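Local atomic coordinates of putative LacI-family transcriptional regulator (Bacteroides fragilis, PDB entry 3GBV), a protein that probably regulates transcription as a LacI-family DNA-binding protein, its periplasmic-binding-protein-like domain presumably sensing a small-molecule effector. Residues A[246-251]-A[283-288]; A[230-235]-A[250-255]. One frame throughout, in Å; residues are numbered along the deposited sequence.

How the interactions relate
Interactions 1 and 2 flank the same strand, 246-251, in the sheet of one lobe of a two-lobed periplasmic-binding-protein fold, with centres 8 Å apart. Interaction 1 adds the antiparallel edge strand 284-286; interaction 2 joins the strand to its parallel neighbour 227-231. Phe248 O lies 2.9 Å from Gly230 N, a probable hydrogen bond that continues the parallel ladder towards the start of both strands. From past the ends of their own strands, Gln253 and Leu233 reach back to strand 284-286: Gln253 NE2 comes within 3.1 Å of Asp284 OD2, a probable hydrogen bond, and Leu233 CD1 packs 3.6 Å from Leu286 CD1. Interaction 2 faces the cleft, the probable effector site by analogy with relatives, whereas interaction 1 lies at the subunit interface.

Interaction 1 (A[246-251]-A[283-288]); sequences VSFLIA and IDLLTK. With EDO (1,2-ethanediol), chain F.
Strand 284-286 runs antiparallel to strand 248-251 at 151°, the axes 4.8 Å apart at closest approach, with Leu249 facing Leu286 and Ala251 facing Asp284 as hydrogen-bonded pairs. Leu249 N gives to Leu286 O at 3.1 Å, and Leu286 N returns to Leu249 O; Ala251 and Asp284 exchange a second such pair. The non-hydrogen-bonded pair between them is Ile250 with Leu285. On their face of the sheet, Leu285 has CG anti to its backbone N (chi1 -176°), which swings CD1 to 3.8 Å from Phe248 CB. The Phe248 ring is met at its edge, near its plane, by Thr287 CG2, 3.5 Å from Phe248 CD1, the two side chains lying alongside each other and pointing the same way. Farther along, the CG2 branches of Ile250 and Ile283 pack 4.0 Å apart. Helix 117-131 covers this face, with Met127 on Leu285 and Phe123 on Ile283. An antiparallel last strand thus closes an otherwise parallel alpha/beta sheet in this lobe of the LacI-type effector domain, and its outer rim lies at the dimer interface, where Leu285 packs on Leu285 of the second subunit. A 1,2-ethanediol, probably from the crystallisation liquor, occupies the outward backbone groups of Leu285: its O2 accepts from Leu285 N at 2.8 Å, while its O1 donates to Leu285 O. The diol also bonds to Leu285 O of the second subunit. On the other face, Leu286 CD1 rests 3.7 Å from the Ala251 CB methyl, and Tyr294 touches both residues. The Asp284 carboxylate turns to partners elsewhere, OD2 bonding to Tyr294 OH and Gln253 NE2. Where the ladder frays, a water donates to Ser247 O and accepts from Lys288 N, bridging the two segments.

Interaction 2 (A[230-235]-A[250-255]); sequences GYDLLE and IAQQPE. With EDO (1,2-ethanediol), chain D.
Strands 230-231 and 250-251 are parallel neighbours, paired at Tyr231 and Ile250, whose CA atoms lie 4.6 Å apart. Ile250 grips segment 230-235 through both backbone groups: its N gives to Gly230 O at 2.9 Å, and its O accepts a nearly straight bond (174° at the hydrogen) from Asp232 N. The Ile250 side chain lies flat along one face of the Tyr231 ring, a CH-pi contact with CB 4.0 Å from the ring centroid. With CG1 anti to the carbonyl carbon (chi1 -64°), Ile250 CD1 is carried out over the ring to 3.8 Å from Tyr231 CZ, and CG2 sits by Tyr231 CE1. Ser120 OG hydrogen-bonds the Tyr231 hydroxyl. These strands flank helix 235-243 in a beta-alpha-beta crossover of the Rossmann-like lobe, and their C-terminal ends open toward the cleft where relatives bind effectors. There a water, accepting from Gln252 N at 2.8 Å, and a 1,2-ethanediol lie at the Asp232 carboxylate; the water's approach to OD1 is doubtfully short, and the diol, bonded through O1 to OD2, is itself doubtfully placed. Tyr23, from the other lobe, touches Asp232 and Gln252. On the opposite face of the sheet from Tyr231, Leu233 CD2 packs 3.9 Å from Ala251 CB.

Interaction 1 (A[246-251]-A[283-288])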
ATOM      1  N   VAL A 246      -5.503  -6.419  16.705  1.00 26.19           N
ATOM      2  CA  VAL A 246      -5.319  -5.221  15.894  1.00 26.05           C
ATOM      3  C   VAL A 246      -6.114  -5.442  14.597  1.00 26.11           C
ATOM      4  O   VAL A 246      -6.025  -6.508  13.986  1.00 26.44           O
ATOM      5  CB  VAL A 246      -3.827  -4.999  15.562  1.00 25.92           C
ATOM      6  CG1 VAL A 246      -3.673  -3.904  14.513  1.00 22.20           C
ATOM      7  CG2 VAL A 246      -3.068  -4.626  16.823  1.00 21.92           C
ATOM      8  N   SER A 247      -6.900  -4.442  14.201  1.00 25.17           N
ATOM      9  CA  SER A 247      -7.728  -4.526  12.991  1.00 28.24           C
ATOM     10  C   SER A 247      -7.038  -3.959  11.759  1.00 26.84           C
ATOM     11  O   SER A 247      -7.171  -4.493  10.663  1.00 25.25           O
ATOM     12  CB  SER A 247      -9.052  -3.781  13.189  1.00 28.75           C
ATOM     13  OG  SER A 247      -9.769  -4.302  14.289  1.00 35.46           O
ATOM     14  N   PHE A 248      -6.319  -2.862  11.946  1.00 24.89           N
ATOM     15  CA  PHE A 248      -5.606  -2.236  10.854  1.00 24.73           C
ATOM     16  C   PHE A 248      -4.240  -1.774  11.348  1.00 24.04           C
ATOM     17  O   PHE A 248      -4.068  -1.429  12.523  1.00 20.49           O
ATOM     18  CB  PHE A 248      -6.354  -0.999  10.327  1.00 23.50           C
ATOM     19  CG  PHE A 248      -7.736  -1.280   9.789  1.00 24.92           C
ATOM     20  CD1 PHE A 248      -7.930  -2.180   8.745  1.00 23.01           C
ATOM     21  CD2 PHE A 248      -8.842  -0.600  10.300  1.00 22.12           C
ATOM     22  CE1 PHE A 248      -9.203  -2.396   8.221  1.00 25.68           C
ATOM     23  CE2 PHE A 248     -10.121  -0.814   9.779  1.00 25.71           C
ATOM     24  CZ  PHE A 248     -10.304  -1.713   8.736  1.00 24.24           C
ATOM     25  N   LEU A 249      -3.276  -1.788  10.434  1.00 22.19           N
ATOM     26  CA  LEU A 249      -1.940  -1.288  10.705  1.00 23.16           C
ATOM     27  C   LEU A 249      -1.652  -0.329   9.550  1.00 22.44           C
ATOM     28  O   LEU A 249      -1.965  -0.620   8.394  1.00 20.71           O
ATOM     29  CB  LEU A 249      -0.893  -2.411  10.728  1.00 21.86           C
ATOM     30  CG  LEU A 249      -0.904  -3.351  11.941  1.00 23.57           C
ATOM     31  CD1 LEU A 249       0.132  -4.460  11.748  1.00 22.07           C
ATOM     32  CD2 LEU A 249      -0.619  -2.557  13.214  1.00 21.11           C
ATOM     33  N   ILE A 250      -1.083   0.825   9.871  1.00 21.47           N
ATOM     34  CA  ILE A 250      -0.739   1.804   8.857  1.00 22.23           C
ATOM     35  C   ILE A 250       0.767   1.765   8.696  1.00 22.39           C
ATOM     36  O   ILE A 250       1.503   1.902   9.669  1.00 22.76           O
ATOM     37  CB  ILE A 250      -1.200   3.205   9.272  1.00 22.67           C
ATOM     38  CG1 ILE A 250      -2.739   3.219   9.356  1.00 22.22           C
ATOM     39  CG2 ILE A 250      -0.663   4.240   8.290  1.00 19.73           C
ATOM     40  CD1 ILE A 250      -3.338   4.471   9.990  1.00 23.18           C
ATOM     41  N   ALA A 251       1.227   1.548   7.468  1.00 22.47           N
ATOM     42  CA  ALA A 251       2.657   1.473   7.200  1.00 21.56           C
ATOM     43  C   ALA A 251       3.153   2.717   6.478  1.00 22.44           C
ATOM     44  O   ALA A 251       2.372   3.446   5.866  1.00 19.53           O
ATOM     45  CB  ALA A 251       2.961   0.231   6.377  1.00 20.24           C
ATOM     46  N   ILE A 283       0.616   6.408   2.914  1.00 22.76           N
ATOM     47  CA  ILE A 283      -0.158   6.045   4.100  1.00 21.97           C
ATOM     48  C   ILE A 283      -0.838   4.717   3.736  1.00 22.45           C
ATOM     49  O   ILE A 283      -2.009   4.679   3.351  1.00 22.19           O
ATOM     50  CB  ILE A 283      -1.193   7.166   4.395  1.00 23.51           C
ATOM     51  CG1 ILE A 283      -0.439   8.472   4.704  1.00 20.08           C
ATOM     52  CG2 ILE A 283      -2.114   6.776   5.538  1.00 19.99           C
ATOM     53  CD1 ILE A 283      -1.298   9.711   4.595  1.00 21.17           C
ATOM     54  N   ASP A 284      -0.078   3.629   3.836  1.00 21.94           N
ATOM     55  CA  ASP A 284      -0.577   2.304   3.482  1.00 23.03           C
ATOM     56  C   ASP A 284      -1.430   1.621   4.545  1.00 23.14           C
ATOM     57  O   ASP A 284      -1.056   1.552   5.719  1.00 20.33           O
ATOM     58  CB  ASP A 284       0.585   1.372   3.113  1.00 21.72           C
ATOM     59  CG  ASP A 284       1.367   1.856   1.897  1.00 23.35           C
ATOM     60  OD1 ASP A 284       0.742   2.430   0.980  1.00 21.17           O
ATOM     61  OD2 ASP A 284       2.605   1.648   1.856  1.00 21.91           O
ATOM     62  N   LEU A 285      -2.581   1.111   4.119  1.00 22.82           N
ATOM     63  CA  LEU A 285      -3.469   0.405   5.027  1.00 24.12           C
ATOM     64  C   LEU A 285      -3.323  -1.107   4.877  1.00 23.57           C
ATOM     65  O   LEU A 285      -3.455  -1.660   3.780  1.00 21.29           O
ATOM     66  CB  LEU A 285      -4.920   0.785   4.774  1.00 26.27           C
ATOM     67  CG  LEU A 285      -5.784   0.084   5.810  1.00 30.11           C
ATOM     68  CD1 LEU A 285      -5.872   0.961   7.061  1.00 29.79           C
ATOM     69  CD2 LEU A 285      -7.139  -0.207   5.221  1.00 33.37           C
ATOM     70  N   LEU A 286      -3.046  -1.778   5.983  1.00 23.20           N
ATOM     71  CA  LEU A 286      -2.898  -3.219   5.939  1.00 25.01           C
ATOM     72  C   LEU A 286      -3.881  -3.925   6.853  1.00 25.46           C
ATOM     73  O   LEU A 286      -4.235  -3.428   7.929  1.00 24.60           O
ATOM     74  CB  LEU A 286      -1.453  -3.597   6.272  1.00 26.40           C
ATOM     75  CG  LEU A 286      -0.586  -3.088   5.112  1.00 30.25           C
ATOM     76  CD1 LEU A 286       0.741  -2.579   5.609  1.00 31.90           C
ATOM     77  CD2 LEU A 286      -0.419  -4.188   4.086  1.00 28.06           C
ATOM     78  N   THR A 287      -4.361  -5.071   6.385  1.00 26.30           N
ATOM     79  CA  THR A 287      -5.297  -5.880   7.155  1.00 26.11           C
ATOM     80  C   THR A 287      -4.763  -7.303   7.127  1.00 25.40           C
ATOM     81  O   THR A 287      -3.801  -7.602   6.425  1.00 23.46           O
ATOM     82  CB  THR A 287      -6.714  -5.881   6.539  1.00 26.41           C
ATOM     83  OG1 THR A 287      -6.719  -6.658   5.337  1.00 26.21           O
ATOM     84  CG2 THR A 287      -7.150  -4.479   6.211  1.00 27.74           C
ATOM     85  N   LYS A 288      -5.397  -8.177   7.891  1.00 25.24           N
ATOM     86  CA  LYS A 288      -4.991  -9.569   7.944  1.00 25.21           C
ATOM     87  C   LYS A 288      -5.047 -10.177   6.543  1.00 24.28           C
ATOM     88  O   LYS A 288      -4.202 -10.989   6.180  1.00 22.56           O
ATOM     89  CB  LYS A 288      -5.933 -10.330   8.881  1.00 26.69           C
ATOM     90  CG  LYS A 288      -5.631 -11.802   9.083  1.00 29.73           C
ATOM     91  CD  LYS A 288      -6.685 -12.431  10.008  1.00 33.44           C
ATOM     92  CE  LYS A 288      -6.629 -13.964  10.016  1.00 35.63           C
ATOM     93  NZ  LYS A 288      -5.312 -14.476  10.499  1.00 37.90           N
TER
HETATM   94  C1  EDO F 362      -1.817  -0.460   0.837  1.00 26.62           C
HETATM   95  O1  EDO F 362      -2.902  -1.410   1.002  1.00 21.66           O
HETATM   96  C2  EDO F 362      -2.333   0.917   0.353  1.00 25.12           C
HETATM   97  O2  EDO F 362      -2.995   1.612   1.410  1.00 20.43           O
HETATM   98  O   HOH W   1      -7.217  -7.060   9.768  1.00 25.68           O

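Interaction 2 (A[230-235]-A[250-255])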
ATOM      1  N   GLY A 230      -3.216   0.453  14.618  1.00 27.17           N
ATOM      2  CA  GLY A 230      -1.865   0.818  14.980  1.00 27.58           C
ATOM      3  C   GLY A 230      -1.020   1.216  13.798  1.00 26.76           C
ATOM      4  O   GLY A 230      -1.496   1.271  12.666  1.00 25.13           O
ATOM      5  N   TYR A 231       0.249   1.490  14.077  1.00 27.21           N
ATOM      6  CA  TYR A 231       1.190   1.890  13.050  1.00 24.62           C
ATOM      7  C   TYR A 231       2.393   0.961  12.920  1.00 25.65           C
ATOM      8  O   TYR A 231       2.859   0.369  13.898  1.00 24.42           O
ATOM      9  CB  TYR A 231       1.692   3.308  13.335  1.00 24.19           C
ATOM     10  CG  TYR A 231       0.781   4.407  12.838  1.00 23.16           C
ATOM     11  CD1 TYR A 231       1.098   5.139  11.691  1.00 22.51           C
ATOM     12  CD2 TYR A 231      -0.376   4.738  13.526  1.00 19.02           C
ATOM     13  CE1 TYR A 231       0.275   6.182  11.255  1.00 18.78           C
ATOM     14  CE2 TYR A 231      -1.196   5.769  13.103  1.00 20.21           C
ATOM     15  CZ  TYR A 231      -0.870   6.493  11.972  1.00 20.89           C
ATOM     16  OH  TYR A 231      -1.691   7.546  11.596  1.00 21.80           O
ATOM     17  N   ASP A 232       2.867   0.832  11.685  1.00 25.21           N
ATOM     18  CA  ASP A 232       4.052   0.065  11.364  1.00 25.28           C
ATOM     19  C   ASP A 232       4.011  -1.444  11.473  1.00 26.72           C
ATOM     20  O   ASP A 232       3.318  -2.028  12.315  1.00 27.07           O
ATOM     21  CB  ASP A 232       5.219   0.645  12.154  1.00 27.49           C
ATOM     22  CG  ASP A 232       5.339   2.149  11.959  1.00 27.13           C
ATOM     23  OD1 ASP A 232       5.418   2.604  10.795  1.00 27.08           O
ATOM     24  OD2 ASP A 232       5.339   2.877  12.963  1.00 28.82           O
ATOM     25  N   LEU A 233       4.777  -2.063  10.586  1.00 25.81           N
ATOM     26  CA  LEU A 233       4.846  -3.501  10.473  1.00 25.29           C
ATOM     27  C   LEU A 233       5.866  -4.227  11.334  1.00 25.34           C
ATOM     28  O   LEU A 233       6.575  -5.094  10.844  1.00 23.87           O
ATOM     29  CB  LEU A 233       5.046  -3.860   8.999  1.00 25.99           C
ATOM     30  CG  LEU A 233       3.793  -3.915   8.105  1.00 28.22           C
ATOM     31  CD1 LEU A 233       2.697  -3.035   8.646  1.00 26.10           C
ATOM     32  CD2 LEU A 233       4.148  -3.507   6.699  1.00 28.22           C
ATOM     33  N   LEU A 234       5.958  -3.874  12.614  1.00 25.93           N
ATOM     34  CA  LEU A 234       6.866  -4.595  13.501  1.00 26.77           C
ATOM     35  C   LEU A 234       6.301  -6.012  13.536  1.00 27.68           C
ATOM     36  O   LEU A 234       5.094  -6.206  13.375  1.00 26.44           O
ATOM     37  CB  LEU A 234       6.834  -4.019  14.913  1.00 27.64           C
ATOM     38  CG  LEU A 234       7.747  -2.845  15.250  1.00 29.97           C
ATOM     39  CD1 LEU A 234       7.354  -1.640  14.412  1.00 29.23           C
ATOM     40  CD2 LEU A 234       7.636  -2.536  16.744  1.00 27.94           C
ATOM     41  N   GLU A 235       7.156  -6.999  13.762  1.00 28.17           N
ATOM     42  CA  GLU A 235       6.700  -8.380  13.785  1.00 30.21           C
ATOM     43  C   GLU A 235       5.622  -8.623  14.842  1.00 28.14           C
ATOM     44  O   GLU A 235       4.668  -9.354  14.604  1.00 29.13           O
ATOM     45  CB  GLU A 235       7.878  -9.326  14.014  1.00 33.95           C
ATOM     46  CG  GLU A 235       7.641 -10.694  13.412  1.00 42.55           C
ATOM     47  CD  GLU A 235       8.717 -11.701  13.765  1.00 47.63           C
ATOM     48  OE1 GLU A 235       9.918 -11.380  13.606  1.00 50.67           O
ATOM     49  OE2 GLU A 235       8.352 -12.820  14.191  1.00 49.86           O
ATOM     50  N   ILE A 250      -1.083   0.825   9.871  1.00 21.47           N
ATOM     51  CA  ILE A 250      -0.739   1.804   8.857  1.00 22.23           C
ATOM     52  C   ILE A 250       0.767   1.765   8.696  1.00 22.39           C
ATOM     53  O   ILE A 250       1.503   1.902   9.669  1.00 22.76           O
ATOM     54  CB  ILE A 250      -1.200   3.205   9.272  1.00 22.67           C
ATOM     55  CG1 ILE A 250      -2.739   3.219   9.356  1.00 22.22           C
ATOM     56  CG2 ILE A 250      -0.663   4.240   8.290  1.00 19.73           C
ATOM     57  CD1 ILE A 250      -3.338   4.471   9.990  1.00 23.18           C
ATOM     58  N   ALA A 251       1.227   1.548   7.468  1.00 22.47           N
ATOM     59  CA  ALA A 251       2.657   1.473   7.200  1.00 21.56           C
ATOM     60  C   ALA A 251       3.153   2.717   6.478  1.00 22.44           C
ATOM     61  O   ALA A 251       2.372   3.446   5.866  1.00 19.53           O
ATOM     62  CB  ALA A 251       2.961   0.231   6.377  1.00 20.24           C
ATOM     63  N   GLN A 252       4.458   2.952   6.537  1.00 24.05           N
ATOM     64  CA  GLN A 252       5.042   4.127   5.890  1.00 25.65           C
ATOM     65  C   GLN A 252       6.337   3.814   5.132  1.00 24.67           C
ATOM     66  O   GLN A 252       7.082   4.722   4.761  1.00 24.19           O
ATOM     67  CB  GLN A 252       5.316   5.198   6.941  1.00 26.34           C
ATOM     68  CG  GLN A 252       6.253   4.713   8.021  1.00 27.54           C
ATOM     69  CD  GLN A 252       6.474   5.737   9.095  1.00 28.62           C
ATOM     70  OE1 GLN A 252       6.362   5.430  10.270  1.00 29.19           O
ATOM     71  NE2 GLN A 252       6.800   6.959   8.703  1.00 27.27           N
ATOM     72  N   GLN A 253       6.592   2.531   4.901  1.00 25.47           N
ATOM     73  CA  GLN A 253       7.791   2.090   4.195  1.00 27.83           C
ATOM     74  C   GLN A 253       9.095   2.640   4.785  1.00 27.67           C
ATOM     75  O   GLN A 253       9.763   3.490   4.182  1.00 25.80           O
ATOM     76  CB  GLN A 253       7.687   2.466   2.715  1.00 32.76           C
ATOM     77  CG  GLN A 253       6.654   1.651   1.956  1.00 36.61           C
ATOM     78  CD  GLN A 253       6.427   2.161   0.556  1.00 41.25           C
ATOM     79  OE1 GLN A 253       7.374   2.443  -0.182  1.00 43.82           O
ATOM     80  NE2 GLN A 253       5.166   2.272   0.173  1.00 44.74           N
ATOM     81  N   PRO A 254       9.464   2.164   5.988  1.00 27.06           N
ATOM     82  CA  PRO A 254      10.696   2.610   6.650  1.00 26.52           C
ATOM     83  C   PRO A 254      11.941   2.239   5.848  1.00 27.87           C
ATOM     84  O   PRO A 254      12.909   3.011   5.800  1.00 27.34           O
ATOM     85  CB  PRO A 254      10.637   1.909   8.006  1.00 26.94           C
ATOM     86  CG  PRO A 254       9.786   0.678   7.732  1.00 26.31           C
ATOM     87  CD  PRO A 254       8.709   1.226   6.840  1.00 25.39           C
ATOM     88  N   GLU A 255      11.922   1.066   5.213  1.00 27.66           N
ATOM     89  CA  GLU A 255      13.070   0.629   4.409  1.00 30.21           C
ATOM     90  C   GLU A 255      13.417   1.697   3.368  1.00 28.27           C
ATOM     91  O   GLU A 255      14.567   2.118   3.259  1.00 26.73           O
ATOM     92  CB  GLU A 255      12.777  -0.697   3.680  1.00 32.58           C
ATOM     93  CG  GLU A 255      12.284  -1.853   4.557  1.00 38.60           C
ATOM     94  CD  GLU A 255      10.786  -1.773   4.903  1.00 43.02           C
ATOM     95  OE1 GLU A 255      10.088  -0.861   4.398  1.00 42.45           O
ATOM     96  OE2 GLU A 255      10.309  -2.634   5.681  1.00 43.95           O
TER
HETATM   97  C1  EDO D 363       5.641   6.063  12.955  1.00 45.86           C
HETATM   98  O1  EDO D 363       5.005   5.410  14.054  1.00 46.12           O
HETATM   99  C2  EDO D 363       6.950   6.712  13.399  1.00 42.65           C
HETATM  100  O2  EDO D 363       7.930   5.710  13.649  1.00 46.30           O
HETATM  101  O   HOH W   2       5.675   1.386   8.580  1.00 29.57           O